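Local coordinates for capsid (Human calicivirus NLV/Boxer/2001/US, PDB 4RDL), which forms the protruding domain of the norovirus capsid, dimerises, and binds fucosylated histo-blood-group glycans such as Lewis y, probably for attachment to host cells, at residues A[117-122]-A[166-171]; A[36-41]-A[211-216]. One frame throughout, in Å; residues are numbered along the deposited sequence.

Contact 1. Residues A[117-122]-A[166-171]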
loop_
_atom_site.group_PDB
_atom_site.type_symbol
_atom_site.label_atom_id
_atom_site.label_comp_id
_atom_site.label_asym_id
_atom_site.label_seq_id
_atom_site.Cartn_x
_atom_site.Cartn_y
_atom_site.Cartn_z
ATOM N N MET A 117 -1.163 5.800 16.411
ATOM C CA MET A 117 -0.106 5.310 15.536
ATOM C C MET A 117 0.575 4.094 16.128
ATOM O O MET A 117 0.760 3.989 17.346
ATOM C CB MET A 117 0.957 6.392 15.308
ATOM C CG MET A 117 0.420 7.762 14.913
ATOM S SD MET A 117 -0.435 7.803 13.330
ATOM C CE MET A 117 0.901 7.549 12.175
ATOM N N THR A 118 0.977 3.186 15.254
ATOM C CA THR A 118 1.892 2.127 15.629
ATOM C C THR A 118 3.228 2.477 14.992
ATOM O O THR A 118 3.262 2.990 13.877
ATOM C CB THR A 118 1.383 0.771 15.135
ATOM O OG1 THR A 118 0.223 0.405 15.893
ATOM C CG2 THR A 118 2.445 -0.306 15.302
ATOM N N PHE A 119 4.336 2.228 15.683
ATOM C CA PHE A 119 5.623 2.576 15.100
ATOM C C PHE A 119 6.705 1.542 15.358
ATOM O O PHE A 119 6.603 0.721 16.277
ATOM C CB PHE A 119 6.095 3.971 15.542
ATOM C CG PHE A 119 6.425 4.081 17.011
ATOM C CD1 PHE A 119 7.673 3.696 17.494
ATOM C CD2 PHE A 119 5.496 4.589 17.906
ATOM C CE1 PHE A 119 7.974 3.811 18.840
ATOM C CE2 PHE A 119 5.797 4.717 19.249
ATOM C CZ PHE A 119 7.033 4.323 19.715
ATOM N N VAL A 120 7.744 1.598 14.531
ATOM C CA VAL A 120 8.918 0.758 14.702
ATOM C C VAL A 120 10.181 1.576 14.467
ATOM O O VAL A 120 10.203 2.476 13.619
ATOM C CB VAL A 120 8.909 -0.442 13.722
ATOM C CG1 VAL A 120 7.757 -1.405 14.054
ATOM C CG2 VAL A 120 8.838 0.017 12.265
ATOM N N LYS A 121 11.233 1.263 15.218
ATOM C CA LYS A 121 12.549 1.799 14.893
ATOM C C LYS A 121 12.935 1.353 13.485
ATOM O O LYS A 121 12.596 0.238 13.068
ATOM C CB LYS A 121 13.583 1.316 15.916
ATOM C CG LYS A 121 13.343 1.868 17.311
ATOM C CD LYS A 121 14.530 1.606 18.244
ATOM C CE LYS A 121 14.730 0.120 18.481
ATOM N NZ LYS A 121 15.803 -0.121 19.514
ATOM N N ILE A 122 13.616 2.222 12.743
ATOM C CA ILE A 122 13.899 1.942 11.333
ATOM C C ILE A 122 15.395 1.979 10.968
ATOM O O ILE A 122 15.768 1.626 9.861
ATOM C CB ILE A 122 13.048 2.864 10.405
ATOM C CG1 ILE A 122 12.945 2.299 8.979
ATOM C CG2 ILE A 122 13.555 4.301 10.434
ATOM C CD1 ILE A 122 12.310 0.922 8.914
ATOM N N LYS A 166 15.779 8.154 18.622
ATOM C CA LYS A 166 15.719 7.096 17.616
ATOM C C LYS A 166 14.811 7.472 16.450
ATOM O O LYS A 166 13.782 8.122 16.640
ATOM C CB LYS A 166 15.197 5.789 18.217
ATOM C CG LYS A 166 15.867 5.353 19.506
ATOM C CD LYS A 166 17.306 4.987 19.300
ATOM C CE LYS A 166 17.856 4.293 20.551
ATOM N NZ LYS A 166 19.330 4.147 20.516
ATOM N N GLU A 167 15.195 7.045 15.251
ATOM C CA GLU A 167 14.360 7.242 14.074
ATOM C C GLU A 167 13.335 6.127 13.967
ATOM O O GLU A 167 13.660 4.944 14.097
ATOM C CB GLU A 167 15.188 7.300 12.792
ATOM C CG GLU A 167 14.411 7.914 11.637
ATOM C CD GLU A 167 15.131 7.851 10.313
ATOM O OE1 GLU A 167 16.063 7.038 10.173
ATOM O OE2 GLU A 167 14.748 8.618 9.400
ATOM N N VAL A 168 12.088 6.520 13.745
ATOM C CA VAL A 168 10.997 5.554 13.627
ATOM C C VAL A 168 10.159 5.821 12.387
ATOM O O VAL A 168 10.151 6.932 11.856
ATOM C CB VAL A 168 10.073 5.568 14.883
ATOM C CG1 VAL A 168 10.864 5.243 16.155
ATOM C CG2 VAL A 168 9.331 6.906 15.024
ATOM N N VAL A 169 9.470 4.782 11.924
ATOM C CA VAL A 169 8.379 4.955 10.977
ATOM C C VAL A 169 7.072 4.648 11.694
ATOM O O VAL A 169 6.987 3.702 12.496
ATOM C CB VAL A 169 8.559 4.086 9.716
ATOM C CG1 VAL A 169 9.711 4.608 8.878
ATOM C CG2 VAL A 169 8.776 2.641 10.068
ATOM N N LEU A 170 6.072 5.489 11.445
ATOM C CA LEU A 170 4.783 5.385 12.115
ATOM C C LEU A 170 3.701 5.107 11.089
ATOM O O LEU A 170 3.754 5.606 9.962
ATOM C CB LEU A 170 4.463 6.680 12.861
ATOM C CG LEU A 170 5.519 7.179 13.861
ATOM C CD1 LEU A 170 6.316 8.338 13.264
ATOM C CD2 LEU A 170 4.838 7.610 15.140
ATOM N N GLU A 171 2.724 4.296 11.483
ATOM C CA GLU A 171 1.586 4.006 10.623
ATOM C C GLU A 171 0.293 4.260 11.383
ATOM O O GLU A 171 0.211 4.041 12.591
ATOM C CB GLU A 171 1.620 2.569 10.120
ATOM C CG GLU A 171 0.608 2.345 9.003
ATOM C CD GLU A 171 0.302 0.890 8.753
ATOM O OE1 GLU A 171 -0.625 0.625 7.950
ATOM O OE2 GLU A 171 0.984 0.022 9.347
#

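Contact 2. Residues A[36-41]-A[211-216]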
loop_
_atom_site.group_PDB
_atom_site.type_symbol
_atom_site.label_atom_id
_atom_site.label_comp_id
_atom_site.label_asym_id
_atom_site.label_seq_id
_atom_site.Cartn_x
_atom_site.Cartn_y
_atom_site.Cartn_z
ATOM N N MET A 36 -18.602 3.132 -3.540
ATOM C CA MET A 36 -18.572 4.542 -3.852
ATOM C C MET A 36 -19.925 5.140 -3.534
ATOM O O MET A 36 -20.936 4.426 -3.482
ATOM C CB MET A 36 -18.128 4.813 -5.297
ATOM C CG MET A 36 -18.863 4.060 -6.369
ATOM S SD MET A 36 -18.276 4.562 -8.017
ATOM C CE MET A 36 -18.793 3.124 -8.934
ATOM N N MET A 37 -19.935 6.445 -3.282
ATOM C CA MET A 37 -21.147 7.132 -2.856
ATOM C C MET A 37 -20.989 8.625 -3.088
ATOM O O MET A 37 -19.867 9.133 -3.128
ATOM C CB MET A 37 -21.396 6.874 -1.362
ATOM C CG MET A 37 -20.380 7.568 -0.457
ATOM S SD MET A 37 -20.590 7.239 1.301
ATOM C CE MET A 37 -22.106 8.131 1.637
ATOM N N VAL A 38 -22.108 9.332 -3.219
ATOM C CA VAL A 38 -22.080 10.778 -3.102
ATOM C C VAL A 38 -22.356 11.112 -1.646
ATOM O O VAL A 38 -22.887 10.287 -0.901
ATOM C CB VAL A 38 -23.097 11.470 -4.038
ATOM C CG1 VAL A 38 -22.823 11.064 -5.478
ATOM C CG2 VAL A 38 -24.522 11.118 -3.645
ATOM N N SER A 39 -21.986 12.312 -1.226
ATOM C CA SER A 39 -22.256 12.730 0.142
ATOM C C SER A 39 -23.718 13.104 0.304
ATOM O O SER A 39 -24.341 13.616 -0.625
ATOM C CB SER A 39 -21.395 13.937 0.502
ATOM O OG SER A 39 -21.802 14.458 1.750
ATOM N N ASN A 40 -24.261 12.867 1.495
ATOM C CA ASN A 40 -25.566 13.420 1.851
ATOM C C ASN A 40 -25.515 14.925 2.132
ATOM O O ASN A 40 -26.478 15.646 1.870
ATOM C CB ASN A 40 -26.176 12.681 3.039
ATOM C CG ASN A 40 -26.796 11.363 2.641
ATOM O OD1 ASN A 40 -26.327 10.695 1.721
ATOM N ND2 ASN A 40 -27.873 10.988 3.319
ATOM N N ASP A 41 -24.397 15.395 2.678
ATOM C CA ASP A 41 -24.199 16.828 2.880
ATOM C C ASP A 41 -23.436 17.409 1.700
ATOM O O ASP A 41 -22.207 17.427 1.694
ATOM C CB ASP A 41 -23.446 17.103 4.185
ATOM C CG ASP A 41 -23.238 18.598 4.445
ATOM O OD1 ASP A 41 -22.547 18.943 5.431
ATOM O OD2 ASP A 41 -23.763 19.428 3.670
ATOM N N GLY A 211 -26.604 18.874 -12.261
ATOM C CA GLY A 211 -27.137 17.838 -11.398
ATOM C C GLY A 211 -26.050 16.977 -10.794
ATOM O O GLY A 211 -26.337 15.984 -10.126
ATOM N N GLU A 212 -24.798 17.362 -11.019
ATOM C CA GLU A 212 -23.673 16.508 -10.660
ATOM C C GLU A 212 -23.269 16.602 -9.195
ATOM O O GLU A 212 -23.394 17.648 -8.548
ATOM C CB GLU A 212 -22.474 16.772 -11.571
ATOM C CG GLU A 212 -22.787 16.451 -13.033
ATOM C CD GLU A 212 -21.676 16.810 -13.996
ATOM O OE1 GLU A 212 -20.500 16.889 -13.581
ATOM O OE2 GLU A 212 -21.994 17.009 -15.189
ATOM N N ALA A 213 -22.786 15.477 -8.689
ATOM C CA ALA A 213 -22.304 15.372 -7.316
ATOM C C ALA A 213 -20.951 14.678 -7.314
ATOM O O ALA A 213 -20.720 13.744 -8.081
ATOM C CB ALA A 213 -23.302 14.593 -6.464
ATOM N N ILE A 214 -20.062 15.132 -6.438
ATOM C CA ILE A 214 -18.751 14.519 -6.290
ATOM C C ILE A 214 -18.886 13.078 -5.805
ATOM O O ILE A 214 -19.692 12.775 -4.906
ATOM C CB ILE A 214 -17.888 15.329 -5.305
ATOM C CG1 ILE A 214 -17.649 16.745 -5.857
ATOM C CG2 ILE A 214 -16.573 14.623 -5.014
ATOM C CD1 ILE A 214 -17.054 17.705 -4.858
ATOM N N VAL A 215 -18.106 12.190 -6.415
ATOM C CA VAL A 215 -18.067 10.786 -6.028
ATOM C C VAL A 215 -16.932 10.517 -5.049
ATOM O O VAL A 215 -15.795 10.939 -5.264
ATOM C CB VAL A 215 -17.877 9.897 -7.276
ATOM C CG1 VAL A 215 -17.704 8.433 -6.880
ATOM C CG2 VAL A 215 -19.070 10.074 -8.245
ATOM N N TYR A 216 -17.264 9.818 -3.971
ATOM C CA TYR A 216 -16.279 9.365 -2.985
ATOM C C TYR A 216 -16.123 7.861 -3.047
ATOM O O TYR A 216 -17.108 7.120 -3.118
ATOM C CB TYR A 216 -16.699 9.786 -1.577
ATOM C CG TYR A 216 -16.805 11.277 -1.449
ATOM C CD1 TYR A 216 -15.666 12.051 -1.284
ATOM C CD2 TYR A 216 -18.035 11.916 -1.548
ATOM C CE1 TYR A 216 -15.745 13.415 -1.185
ATOM C CE2 TYR A 216 -18.127 13.285 -1.446
ATOM C CZ TYR A 216 -16.976 14.029 -1.260
ATOM O OH TYR A 216 -17.049 15.399 -1.154
HETATM O O HOH W 1 -21.086 14.302 -3.132
#

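Contact 1. Residues A[117-122]-A[166-171]
Lys166 and Lys121 run side by side at one end of an antiparallel strand pair, strands 113-121 and 167-177 of the P2 subdomain's beta barrel, with Lys166 CG 4.2 Å from Lys121 CD. Both ammonium groups form salt bridges to Glu126, one to each carboxylate oxygen, which probably explains their nearness. Glu167 O accepts a hydrogen bond from Ile122 N at 3.0 Å, the donor lying 29° out of the carbonyl plane. With its CG opposite the backbone N (chi1 -163°), the Glu167 side chain extends past the CG2 methyl of Ile122, which touches its CG, CD and OE1, while OE2 is salt-bridged to Arg74. Val168 then sets CG1 obliquely against the Phe119 ring, 3.8 Å from CD1. Next comes Val169, joined to Val120 by two backbone hydrogen bonds. Its CG2 is pressed to 3.4 Å from Val120 CG2, closer than ordinary van der Waals contact, and its CG1 meets Ile122 CG1 at about a right angle. Met31 of the second subunit packs on Val169 and Ile122, so this face belongs to the dimer interface. Leu170 turns to the other face, alongside Phe119 and pointing the same way, its CG 3.7 Å from Phe119 CB; the rings of Phe119 and Phe163 also meet edge-to-face. At Glu171 the backbone pairs twice with Thr118, and the bond from Glu171 N to Thr118 O is 2.8 Å long and nearly straight (166°). The Glu171 carboxylate reaches Arg72 of the second subunit, a bridge that probably offsets the nearby Glu171 of that chain. Met117, bent at both chi2 and chi3, curls back until its CE methyl is 3.4 Å from Glu171 C.

Contact 2. Residues A[36-41]-A[211-216]
Tyr216 has its CG beside the backbone N and opposite the carbonyl carbon (chi1 -61°), which brings one edge of the ring up to the backbone of Met37 and Ser39. The setting is an antiparallel strand pair in the P1 subdomain, where the short strand 35-38 lies against the start of strand 213-220. Met37 O sits near the ring plane, 3.7 Å from Tyr216 CD2, and Ser39 N also meets the edge in plane. Ile214 CG2 rests over one face of the ring, offset toward its rim, and Trp186 adds an edge-to-face stack. Two backbone hydrogen bonds tie Met37 to Tyr216; that from Tyr216 N to Met37 O is the straighter, at 166° against 149° for its mate. On the face turned the other way, Met36 is extended beyond CG, and Val215 CG1 packs against both its CB and its SD, with Phe269 touching both residues. Further along, Val38 CG1 reaches the methyl of Ala213 at 3.7 Å, and Cys279 of strand 276-279 adjoins Val38. Here the two backbones part: Ser39 N and Ile214 O are 4.4 Å from each other, too far for a direct bond. A water bridges them, accepting from Ser39 N at 2.9 Å and donating to Ile214 O at 2.7 Å.

In the fold
The two contacts illustrate how one chain uses antiparallel pairing in both halves of the protruding domain: contact 1 in P2, contact 2 in P1, on opposite sides of the chain's centre. Their centres are 36 Å apart and their nearest atoms about 20 Å, so they do not touch, although strands 167-177 and 213-220 follow each other in sequence. In contact 1 the Lys121 side chain is about 10 Å from a bound fucose and that of Met117 about 11 Å from a galactose; its strands also carry the pocket residues Asp114, His116, Trp174, Ser176 and Asn177. Contact 2 meets no other chain of the dimer.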